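Local coordinates for uncharacterised protein (Vibrio cholerae, PDB 5KKO) that is of unknown function but folds as a small, mainly helical subunit that packs against further copies of itself in an assembly of six chains, at residues E33-K36 / A37-N41; L12-N15 / A16-I20. All coordinates share one frame; numbering follows the deposited sequence.

Overall arrangement
Interactions 1 and 2 are each one stretch of alpha helix, and they illustrate how a short chain buries the facing sides of its two helices against each other and against a second subunit. Along the chain they come in series: strand 2-10 leads into helix 11-20, which holds interaction 2, and helix 28-43, which holds interaction 1, follows after a connecting segment. Their centres lie about 11 Å apart, and the two helices touch directly, with Leu34 CG 3.7 Å from Ile20 CD1. Both stretches also meet the second subunit, so the same pair of helices serves the fold of one chain and the association of two.

Interaction 1. Residues E33-K36 / A37-N41; sequences ELIK and AHLLN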
loop_
_atom_site.group_PDB
_atom_site.type_symbol
_atom_site.label_atom_id
_atom_site.label_comp_id
_atom_site.label_asym_id
_atom_site.label_seq_id
_atom_site.Cartn_x
_atom_site.Cartn_y
_atom_site.Cartn_z
ATOM N N GLU C 33 25.051 4.395 1.352
ATOM C CA GLU C 33 25.128 3.535 2.542
ATOM C C GLU C 33 24.507 4.228 3.749
ATOM O O GLU C 33 23.928 3.568 4.628
ATOM C CB GLU C 33 26.612 3.166 2.814
ATOM C CG GLU C 33 27.227 2.255 1.786
ATOM C CD GLU C 33 26.703 0.870 1.815
ATOM O OE1 GLU C 33 26.006 0.468 2.789
ATOM O OE2 GLU C 33 27.041 0.151 0.858
ATOM N N LEU C 34 24.684 5.559 3.863
ATOM C CA LEU C 34 24.105 6.271 4.994
ATOM C C LEU C 34 22.602 6.319 4.864
ATOM O O LEU C 34 21.872 6.176 5.865
ATOM C CB LEU C 34 24.722 7.658 5.037
ATOM C CG LEU C 34 24.586 8.557 6.222
ATOM C CD1 LEU C 34 25.042 7.805 7.517
ATOM C CD2 LEU C 34 25.496 9.772 5.933
ATOM N N ILE C 35 22.116 6.593 3.642
ATOM C CA ILE C 35 20.675 6.480 3.344
ATOM C C ILE C 35 20.158 5.115 3.775
ATOM O O ILE C 35 19.187 5.022 4.545
ATOM C CB ILE C 35 20.411 6.727 1.842
ATOM C CG1 ILE C 35 20.558 8.210 1.554
ATOM C CG2 ILE C 35 18.972 6.251 1.367
ATOM C CD1 ILE C 35 19.645 9.062 2.425
ATOM N N LYS C 36 20.813 4.043 3.299
ATOM C CA LYS C 36 20.353 2.682 3.577
ATOM C C LYS C 36 20.276 2.444 5.089
ATOM O O LYS C 36 19.328 1.839 5.585
ATOM C CB LYS C 36 21.266 1.684 2.852
ATOM C CG LYS C 36 20.750 0.237 2.973
ATOM C CD LYS C 36 21.840 -0.808 2.696
ATOM C CE LYS C 36 22.416 -0.647 1.326
ATOM N NZ LYS C 36 23.216 -1.894 1.046
ATOM N N ALA C 37 21.270 2.899 5.829
ATOM C CA ALA C 37 21.235 2.724 7.278
ATOM C C ALA C 37 20.009 3.414 7.873
ATOM O O ALA C 37 19.325 2.837 8.741
ATOM C CB ALA C 37 22.518 3.268 7.880
ATOM N N HIS C 38 19.710 4.644 7.438
ATOM C CA HIS C 38 18.531 5.305 7.976
ATOM C C HIS C 38 17.255 4.541 7.614
ATOM O O HIS C 38 16.311 4.467 8.433
ATOM C CB HIS C 38 18.467 6.749 7.442
ATOM C CG HIS C 38 19.317 7.706 8.215
ATOM N ND1 HIS C 38 19.014 8.101 9.513
ATOM C CD2 HIS C 38 20.492 8.305 7.897
ATOM C CE1 HIS C 38 19.930 8.960 9.931
ATOM N NE2 HIS C 38 20.845 9.104 8.981
ATOM N N LEU C 39 17.184 4.045 6.384
ATOM C CA LEU C 39 15.977 3.333 5.952
ATOM C C LEU C 39 15.849 2.023 6.722
ATOM O O LEU C 39 14.750 1.665 7.138
ATOM C CB LEU C 39 16.057 3.119 4.434
ATOM C CG LEU C 39 15.909 4.348 3.550
ATOM C CD1 LEU C 39 16.298 3.837 2.108
ATOM C CD2 LEU C 39 14.518 4.914 3.520
ATOM N N LEU C 40 16.943 1.285 6.923
ATOM C CA LEU C 40 16.847 0.072 7.721
ATOM C C LEU C 40 16.458 0.377 9.172
ATOM O O LEU C 40 15.731 -0.390 9.813
ATOM C CB LEU C 40 18.208 -0.659 7.715
ATOM C CG LEU C 40 18.570 -1.269 6.365
ATOM C CD1 LEU C 40 19.970 -1.879 6.540
ATOM C CD2 LEU C 40 17.629 -2.431 6.039
ATOM N N ASN C 41 16.941 1.500 9.706
ATOM C CA ASN C 41 16.558 1.906 11.062
ATOM C C ASN C 41 15.049 2.104 11.201
ATOM O O ASN C 41 14.447 1.702 12.220
ATOM C CB ASN C 41 17.303 3.203 11.382
ATOM C CG ASN C 41 17.410 3.448 12.863
ATOM O OD1 ASN C 41 17.637 2.504 13.649
ATOM N ND2 ASN C 41 17.154 4.683 13.266
#
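Helix 28-43 is the longer of the two helices in this chain, and residues 33-41 form a regular run of alpha helix within it, bound from each residue to the fourth one on. Ala37 N donates to Glu33 O and His38 N to Leu34 O, both from positions tilted out of the carbonyl plane. The next two donors lie closer to the line of the C=O bond: Leu39 N reaches Ile35 O at 2.9 Å, and Leu40 N reaches Lys36 O at 2.8 Å with an N-H...O angle of 169°, the straightest of the four.

Side chains one turn apart meet alongside this ladder. Ile35 and Leu39 run beside each other in the same direction, and in the Ile35 conformer described here, one of two, the methyl groups Ile35 CG2 and Leu39 CD1 meet at 3.7 Å. The first torsion of that conformer (chi1 -74°) sets CG2 beside its own carbonyl carbon, on the side from which Leu39 approaches. Leu39 CG lies 3.5 Å from Ile35 O, so this oxygen is flanked by hydrocarbon as well as gripped by an amide. Leu40 repeats the pattern a residue later, its CG 3.3 Å from Lys36 O. The His38 ring approaches Leu34 O obliquely, with CD2 3.3 Å from that oxygen, while His38 CB rests 3.4 Å from Ile35 O.

In the folded chain, Ile35, His38 and Leu39 pack on Met17 of helix 11-20. Across the interface with the second subunit, Ile35 touches Ile35 of that chain, while Leu39 and Leu40 lie against its Leu18. The buried Ile35-Leu39 ridge thus joins helix 11-20 of its own chain to the neighbouring subunit.

Interaction 2. Residues L12-N15 / A16-I20; sequences LTLN and AMLRI
With chi1 at -60°, the selenomethionine Met17 holds CG beside its backbone N and turns it back toward the preceding turn. In the conformer described, one of two, SE comes to 4.0 Å from Thr13 CG2, and the bend at chi3 (68°) carries CE on, away from the 12-15 turn, toward helix 28-43. Thr13 CG2 faces SE, since the threonine's own chi1 of -60° puts OG1 beside the backbone N, where it bonds to Asp10 OD1, and CG2 beside the carbonyl carbon. Thr13 and Met17 therefore run alongside one another, pointing the same way.

On another side of the helix, Leu18 CG packs 3.6 Å from Leu14 O, and Leu18 CD1 comes 3.9 Å from Asn15 OD1, an oxygen hydrogen-bonded to Lys43 NZ of the second subunit. The backbone carries the usual amide ladder, from Ala16 N to Leu12 O (2.9 Å) through to Arg19 N to Asn15 O.

Leu14 and Met17 both touch Ile9 of strand 2-10. Leu14 further meets Phe7 of the second subunit, and Leu39 of the second subunit packs on Met17, placing helix 11-20 among the strand, the longer helix and the neighbouring chain.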
loop_
_atom_site.group_PDB
_atom_site.type_symbol
_atom_site.label_atom_id
_atom_site.label_comp_id
_atom_site.label_asym_id
_atom_site.label_seq_id
_atom_site.Cartn_x
_atom_site.Cartn_y
_atom_site.Cartn_z
ATOM N N LEU C 12 13.200 15.834 11.350
ATOM C CA LEU C 12 14.658 15.948 11.372
ATOM C C LEU C 12 15.323 14.835 10.565
ATOM O O LEU C 12 16.306 15.076 9.832
ATOM C CB LEU C 12 15.181 15.944 12.826
ATOM C CG LEU C 12 15.534 17.322 13.416
ATOM C CD1 LEU C 12 16.898 17.804 12.899
ATOM C CD2 LEU C 12 14.447 18.365 13.143
ATOM N N THR C 13 14.841 13.605 10.713
ATOM C CA THR C 13 15.414 12.494 9.974
ATOM C C THR C 13 15.136 12.615 8.478
ATOM O O THR C 13 16.017 12.346 7.658
ATOM C CB THR C 13 14.862 11.175 10.493
ATOM O OG1 THR C 13 15.188 11.046 11.895
ATOM C CG2 THR C 13 15.359 9.967 9.621
ATOM N N LEU C 14 13.908 13.016 8.108
ATOM C CA LEU C 14 13.639 13.189 6.685
ATOM C C LEU C 14 14.557 14.244 6.068
ATOM O O LEU C 14 15.123 14.032 4.978
ATOM C CB LEU C 14 12.156 13.541 6.501
ATOM C CG LEU C 14 11.711 13.896 5.119
ATOM C CD1 LEU C 14 11.940 12.691 4.309
ATOM C CD2 LEU C 14 10.191 14.276 5.146
ATOM N N ASN C 15 14.701 15.385 6.755
ATOM C CA ASN C 15 15.561 16.442 6.226
ATOM C C ASN C 15 17.011 16.008 6.210
ATOM O O ASN C 15 17.756 16.373 5.286
ATOM C CB ASN C 15 15.353 17.716 7.070
ATOM C CG ASN C 15 14.085 18.446 6.666
ATOM O OD1 ASN C 15 13.553 18.197 5.564
ATOM N ND2 ASN C 15 13.577 19.301 7.540
ATOM N N ALA C 16 17.430 15.235 7.204
ATOM C CA ALA C 16 18.805 14.743 7.170
ATOM C C ALA C 16 19.044 13.854 5.955
ATOM O O ALA C 16 20.100 13.937 5.299
ATOM C CB ALA C 16 19.137 13.945 8.434
HETATM N N MSE C 17 18.092 12.989 5.637
HETATM C CA MSE C 17 18.249 12.134 4.491
HETATM C C MSE C 17 18.263 12.956 3.197
HETATM O O MSE C 17 19.052 12.670 2.297
HETATM C CB MSE C 17 17.114 11.118 4.501
HETATM C CG MSE C 17 17.133 10.230 5.796
HETATM SE SE MSE C 17 15.706 8.954 5.809
HETATM C CE MSE C 17 16.303 7.802 4.358
ATOM N N LEU C 18 17.400 13.982 3.106
ATOM C CA LEU C 18 17.433 14.876 1.947
ATOM C C LEU C 18 18.798 15.527 1.801
ATOM O O LEU C 18 19.334 15.647 0.670
ATOM C CB LEU C 18 16.306 15.946 2.045
ATOM C CG LEU C 18 14.950 15.378 1.648
ATOM C CD1 LEU C 18 13.777 16.256 2.238
ATOM C CD2 LEU C 18 14.764 15.234 0.132
ATOM N N ARG C 19 19.340 16.008 2.909
ATOM C CA ARG C 19 20.648 16.647 2.857
ATOM C C ARG C 19 21.722 15.653 2.442
ATOM O O ARG C 19 22.634 15.980 1.640
ATOM C CB ARG C 19 20.954 17.231 4.220
ATOM C CG ARG C 19 22.305 17.910 4.239
ATOM C CD ARG C 19 22.541 18.426 5.667
ATOM N NE ARG C 19 23.974 18.659 5.828
ATOM C CZ ARG C 19 24.556 19.693 5.276
ATOM N NH1 ARG C 19 23.781 20.587 4.668
ATOM N NH2 ARG C 19 25.882 19.870 5.419
ATOM N N ILE C 20 21.652 14.432 2.971
ATOM C CA ILE C 20 22.669 13.423 2.684
ATOM C C ILE C 20 22.726 13.128 1.177
ATOM O O ILE C 20 23.825 12.915 0.633
ATOM C CB ILE C 20 22.404 12.148 3.500
ATOM C CG1 ILE C 20 22.774 12.328 4.932
ATOM C CG2 ILE C 20 23.239 10.934 2.905
ATOM C CD1 ILE C 20 22.061 11.293 5.834
#